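Local coordinates for UDP-glucose:anthocyanidin 3-O-glucosyltransferase (Clitoria ternatea, PDB 4REL), which belongs to the plant UDP-glycosyltransferases and has the GT-B fold, in which two Rossmann-like domains face each other, at residues A[5-10]-A[33-38]; A[24-29]-A[57-62]. One frame throughout, in Å; residues are numbered along the deposited sequence.

Overall arrangement
Both contacts belong to the N-terminal Rossmann-like domain, and their centres are about 7 Å apart. Contact 1 joins strands 6-10 and 36-42, the two strands of a beta-alpha-beta unit; contact 2 sets the helix that connects them, 18-31, against the start of strand 59-64 at the edge of the same parallel sheet. The two meet where strand 36-42 pairs with 59-64: Phe-37 N lies 2.8 Å from Asn-58 O, and Phe-37 O 2.9 Å from Arg-60 N. One acetate touches both, through Ser-36 and Arg-60. Neither contact includes a residue of the 3,5,7-trihydroxy-2-(4-hydroxyphenyl)-4h-chromen-4-one pocket, although His-17, which does line it, comes in the chain between strand 6-10 and helix 18-31.

Contact 1: residues A[5-10]-A[33-38]; sequences QHVAIF and PNTSFS. With ACT (acetate ion), chain G.
His-6 and Ser-38 meet across two parallel strands, 6-10 and 36-38, whose axes diverge by 18°. The four backbone hydrogen bonds alternate as parallel pairing requires: Ser-36 N to Gln-5 O, Val-7 N to Ser-36 O (2.8 Å), Ser-38 N to Val-7 O (2.8 Å) and Ile-9 N to Ser-38 O. They join the two strands of the beta-alpha-beta crossover 6-10, 18-31, 36-42 in a Rossmann-like sheet.

The side chain of His-6 leaves the sheet on the face it shares with Ala-8, Ser-36 and Ser-38. From CB, the ring is placed with CG opposite the backbone N (chi1 178°), which leans it toward the neighbouring strand, edge first. CG makes only a distant approach to Ser-36; CD2 comes closer, to the CB of Ser-36 and, at 3.7 Å, to Ser-36 O, which sits at the ring edge. At the tip, NE2 is hydrogen-bonded to Ser-38 OG at 2.7 Å. ND1 is bonded in turn to the backbone O of Gln-106, so both ring nitrogens are held and the ring's rotation is fixed. Ser-36 OG approaches the acetate O to 2.7 Å, but Gln-106 OE1 also competes for its one proton.

The other face is apolar. Val-7 and Phe-37 run side by side, with Val-7 CB 3.8 Å from Phe-37 CD1 and Val-7 CG2 3.9 Å from Phe-37 CE1. Ile-9 CD1 reaches the edge of the same ring and lies 3.9 Å from Phe-37 CB. Helix 18-31 packs on this layer, touching Ile-9 with Leu-21 and Val-25, and Phe-37 with Leu-28 and Ala-29.

The pairing thus separates two chemistries, hydrocarbon beneath the crossover helix and a buried polar network on the reverse. Because a carbonyl oxygen can only accept, ND1 of His-6 should carry a proton.

Contact 2: residues A[24-29]-A[57-62]; sequences LVLKLA and NNIRVF. With ACT (acetate ion), chain G.
Ile-59 drives its CD1 into helix 24-29, 3.7 Å from Leu-26 CD2 and 3.8 Å from Val-25 CG1. Its chain is stretched out at chi2 (178°), which carries CD1 to the helix; the isoleucine side chain crosses that of Leu-26 at about a right angle and that of Val-25 on a slant. Farther back along the same side chain, CG1 rests 3.7 Å from Ala-29 CB. These apolar side chains are buried.

Here helix 18-31, the crossover helix of the first beta-alpha-beta unit in the Rossmann-like domain, packs on its own two strands and also touches the edge strand 59-64. Its N-to-C direction makes an angle of 143° with that of strand 59-62, so the two run roughly antiparallel.

Toward solvent the contact turns polar. Asn-58 ND2 has its stronger partner in Thr-35 O; its second bond goes to Ala-29 O at 3.1 Å, coming in well to the side of the carbonyl, with a C=O...N angle of 112°. A water donates to Asn-58 OD1 at 2.6 Å and, weakly, to Ala-29 O, so both ends of the amide are engaged. Beyond the asparagine lies an acetate, probably from the crystallisation liquor. Arg-60 takes it at the guanidinium edge, with NH1 2.8 Å from acetate O and NH2 2.9 Å from OXT, while Asn-58 CB packs 3.6 Å from the acetate carbon C.

Contact 1: residues A[5-10]-A[33-38]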
# COMPACT_ATOMS: atom_id res chain seq x y z
N GLN A 5 -0.36 30.16 -4.57
CA GLN A 5 -0.04 28.86 -3.96
C GLN A 5 0.11 27.79 -5.04
O GLN A 5 -0.75 27.64 -5.91
CB GLN A 5 -1.11 28.44 -2.94
CG GLN A 5 -1.29 29.42 -1.77
CD GLN A 5 0.02 29.90 -1.19
OE1 GLN A 5 0.52 30.97 -1.55
NE2 GLN A 5 0.60 29.11 -0.30
N HIS A 6 1.20 27.05 -4.97
CA HIS A 6 1.53 26.11 -6.04
C HIS A 6 2.27 24.91 -5.46
O HIS A 6 3.43 25.01 -5.07
CB HIS A 6 2.38 26.80 -7.11
CG HIS A 6 2.81 25.90 -8.23
ND1 HIS A 6 3.80 26.24 -9.12
CD2 HIS A 6 2.34 24.69 -8.63
CE1 HIS A 6 3.96 25.26 -10.00
NE2 HIS A 6 3.09 24.31 -9.72
N VAL A 7 1.58 23.77 -5.43
CA VAL A 7 2.12 22.56 -4.84
C VAL A 7 2.64 21.66 -5.95
O VAL A 7 1.93 21.37 -6.92
CB VAL A 7 1.02 21.82 -4.05
CG1 VAL A 7 1.58 20.57 -3.38
CG2 VAL A 7 0.42 22.75 -3.01
N ALA A 8 3.90 21.23 -5.83
CA ALA A 8 4.44 20.26 -6.77
C ALA A 8 4.39 18.92 -6.08
O ALA A 8 4.70 18.82 -4.90
CB ALA A 8 5.87 20.61 -7.14
N ILE A 9 3.99 17.88 -6.83
CA ILE A 9 3.80 16.56 -6.26
C ILE A 9 4.64 15.54 -7.01
O ILE A 9 4.58 15.47 -8.24
CB ILE A 9 2.32 16.14 -6.31
CG1 ILE A 9 1.46 17.14 -5.52
CG2 ILE A 9 2.14 14.74 -5.74
CD1 ILE A 9 0.68 18.11 -6.40
N PHE A 10 5.42 14.77 -6.26
CA PHE A 10 6.25 13.69 -6.83
C PHE A 10 5.84 12.33 -6.31
O PHE A 10 6.24 11.94 -5.21
CB PHE A 10 7.74 13.91 -6.48
CG PHE A 10 8.33 15.19 -7.03
CD1 PHE A 10 8.78 15.26 -8.34
CD2 PHE A 10 8.44 16.31 -6.21
CE1 PHE A 10 9.32 16.45 -8.84
CE2 PHE A 10 8.98 17.50 -6.70
CZ PHE A 10 9.43 17.56 -8.02
N PRO A 33 -9.57 25.06 -4.63
CA PRO A 33 -9.58 25.22 -6.09
C PRO A 33 -8.79 26.44 -6.60
O PRO A 33 -8.54 26.51 -7.80
CB PRO A 33 -11.07 25.38 -6.41
CG PRO A 33 -11.67 25.91 -5.14
CD PRO A 33 -10.90 25.24 -4.04
N ASN A 34 -8.42 27.36 -5.72
CA ASN A 34 -7.60 28.50 -6.11
C ASN A 34 -6.09 28.21 -6.09
O ASN A 34 -5.28 29.08 -6.43
CB ASN A 34 -7.93 29.72 -5.24
CG ASN A 34 -7.43 29.61 -3.79
OD1 ASN A 34 -7.35 30.61 -3.09
ND2 ASN A 34 -7.12 28.38 -3.33
N THR A 35 -5.74 26.99 -5.71
CA THR A 35 -4.34 26.59 -5.57
C THR A 35 -3.98 25.65 -6.72
O THR A 35 -4.80 24.83 -7.12
CB THR A 35 -4.13 25.88 -4.23
OG1 THR A 35 -4.34 26.81 -3.16
CG2 THR A 35 -2.72 25.31 -4.12
N SER A 36 -2.77 25.81 -7.25
CA SER A 36 -2.28 24.97 -8.35
C SER A 36 -1.63 23.72 -7.80
O SER A 36 -0.84 23.81 -6.86
CB SER A 36 -1.24 25.72 -9.18
OG SER A 36 -1.81 26.90 -9.74
N PHE A 37 -1.95 22.58 -8.40
CA PHE A 37 -1.33 21.31 -8.05
C PHE A 37 -0.68 20.72 -9.29
O PHE A 37 -1.35 20.46 -10.30
CB PHE A 37 -2.37 20.35 -7.45
CG PHE A 37 -2.92 20.81 -6.12
CD1 PHE A 37 -2.39 20.33 -4.93
CD2 PHE A 37 -3.93 21.77 -6.06
CE1 PHE A 37 -2.88 20.76 -3.70
CE2 PHE A 37 -4.41 22.21 -4.83
CZ PHE A 37 -3.89 21.71 -3.65
N SER A 38 0.63 20.51 -9.22
CA SER A 38 1.38 20.06 -10.37
C SER A 38 1.92 18.66 -10.09
O SER A 38 2.81 18.49 -9.26
CB SER A 38 2.52 21.03 -10.68
OG SER A 38 2.02 22.30 -11.13
C ACT G . -5.37 26.74 -10.94
O ACT G . -4.16 26.45 -10.94
OXT ACT G . -6.07 26.62 -11.97
CH3 ACT G . -5.96 27.37 -9.71

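Contact 2: residues A[24-29]-A[57-62]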
# COMPACT_ATOMS: atom_id res chain seq x y z
N LEU A 24 -5.07 11.67 -2.61
CA LEU A 24 -4.83 12.79 -1.70
C LEU A 24 -4.84 14.13 -2.43
O LEU A 24 -5.47 15.10 -1.98
CB LEU A 24 -3.51 12.60 -0.95
CG LEU A 24 -3.09 13.78 -0.05
CD1 LEU A 24 -4.07 13.95 1.11
CD2 LEU A 24 -1.67 13.56 0.48
N VAL A 25 -4.15 14.20 -3.56
CA VAL A 25 -4.10 15.44 -4.34
C VAL A 25 -5.49 15.86 -4.83
O VAL A 25 -5.84 17.05 -4.82
CB VAL A 25 -3.11 15.32 -5.52
CG1 VAL A 25 -3.23 16.52 -6.47
CG2 VAL A 25 -1.68 15.20 -4.99
N LEU A 26 -6.31 14.89 -5.24
CA LEU A 26 -7.68 15.19 -5.63
C LEU A 26 -8.45 15.84 -4.48
O LEU A 26 -9.20 16.81 -4.70
CB LEU A 26 -8.42 13.93 -6.12
CG LEU A 26 -8.02 13.42 -7.50
CD1 LEU A 26 -8.57 12.03 -7.76
CD2 LEU A 26 -8.49 14.37 -8.60
N LYS A 27 -8.27 15.33 -3.27
CA LYS A 27 -8.97 15.89 -2.10
C LYS A 27 -8.49 17.31 -1.82
O LYS A 27 -9.29 18.20 -1.54
CB LYS A 27 -8.74 15.03 -0.86
CG LYS A 27 -9.40 13.65 -0.91
CD LYS A 27 -8.93 12.77 0.26
CE LYS A 27 -9.36 11.32 0.07
NZ LYS A 27 -8.90 10.47 1.20
N LEU A 28 -7.18 17.50 -1.88
CA LEU A 28 -6.59 18.82 -1.64
C LEU A 28 -7.01 19.82 -2.72
O LEU A 28 -7.29 20.98 -2.43
CB LEU A 28 -5.06 18.74 -1.58
CG LEU A 28 -4.51 17.94 -0.40
CD1 LEU A 28 -2.99 17.74 -0.56
CD2 LEU A 28 -4.82 18.62 0.92
N ALA A 29 -7.03 19.37 -3.97
CA ALA A 29 -7.40 20.25 -5.08
C ALA A 29 -8.86 20.66 -5.01
O ALA A 29 -9.23 21.77 -5.39
CB ALA A 29 -7.10 19.58 -6.41
N ASN A 57 -9.53 21.20 -12.91
CA ASN A 57 -8.78 22.21 -13.65
C ASN A 57 -7.50 22.67 -12.95
O ASN A 57 -6.57 23.11 -13.62
CB ASN A 57 -9.69 23.40 -13.94
CG ASN A 57 -11.00 22.99 -14.58
OD1 ASN A 57 -11.03 22.15 -15.48
ND2 ASN A 57 -12.10 23.58 -14.11
N ASN A 58 -7.46 22.56 -11.63
CA ASN A 58 -6.28 23.02 -10.90
C ASN A 58 -5.20 21.94 -10.68
O ASN A 58 -4.21 22.18 -9.98
CB ASN A 58 -6.66 23.71 -9.58
CG ASN A 58 -7.38 22.80 -8.60
OD1 ASN A 58 -8.11 21.88 -9.00
ND2 ASN A 58 -7.19 23.05 -7.32
N ILE A 59 -5.40 20.77 -11.30
CA ILE A 59 -4.36 19.74 -11.33
C ILE A 59 -3.81 19.66 -12.75
O ILE A 59 -4.58 19.53 -13.72
CB ILE A 59 -4.88 18.35 -10.90
CG1 ILE A 59 -5.40 18.39 -9.46
CG2 ILE A 59 -3.78 17.32 -11.05
CD1 ILE A 59 -5.98 17.06 -8.97
N ARG A 60 -2.50 19.76 -12.88
CA ARG A 60 -1.86 19.66 -14.19
C ARG A 60 -0.82 18.58 -14.10
O ARG A 60 -0.18 18.41 -13.06
CB ARG A 60 -1.21 20.99 -14.57
CG ARG A 60 -2.23 22.10 -14.80
CD ARG A 60 -1.58 23.48 -14.85
NE ARG A 60 -2.60 24.53 -14.93
CZ ARG A 60 -3.16 25.12 -13.88
NH1 ARG A 60 -2.79 24.78 -12.65
NH2 ARG A 60 -4.09 26.05 -14.05
N VAL A 61 -0.62 17.85 -15.20
CA VAL A 61 0.26 16.70 -15.19
C VAL A 61 1.51 16.97 -16.02
O VAL A 61 1.42 17.47 -17.15
CB VAL A 61 -0.47 15.46 -15.72
CG1 VAL A 61 0.48 14.27 -15.82
CG2 VAL A 61 -1.64 15.13 -14.81
N PHE A 62 2.68 16.68 -15.45
CA PHE A 62 3.94 16.89 -16.15
C PHE A 62 4.76 15.61 -16.18
O PHE A 62 4.56 14.73 -15.34
CB PHE A 62 4.72 18.04 -15.49
CG PHE A 62 3.94 19.32 -15.44
CD1 PHE A 62 3.85 20.14 -16.55
CD2 PHE A 62 3.25 19.69 -14.29
CE1 PHE A 62 3.10 21.30 -16.52
CE2 PHE A 62 2.50 20.86 -14.25
CZ PHE A 62 2.43 21.66 -15.36
C ACT G . -5.37 26.74 -10.94
O ACT G . -4.16 26.45 -10.94
OXT ACT G . -6.07 26.62 -11.97
CH3 ACT G . -5.96 27.37 -9.71
O HOH W 1 -10.33 20.93 -7.93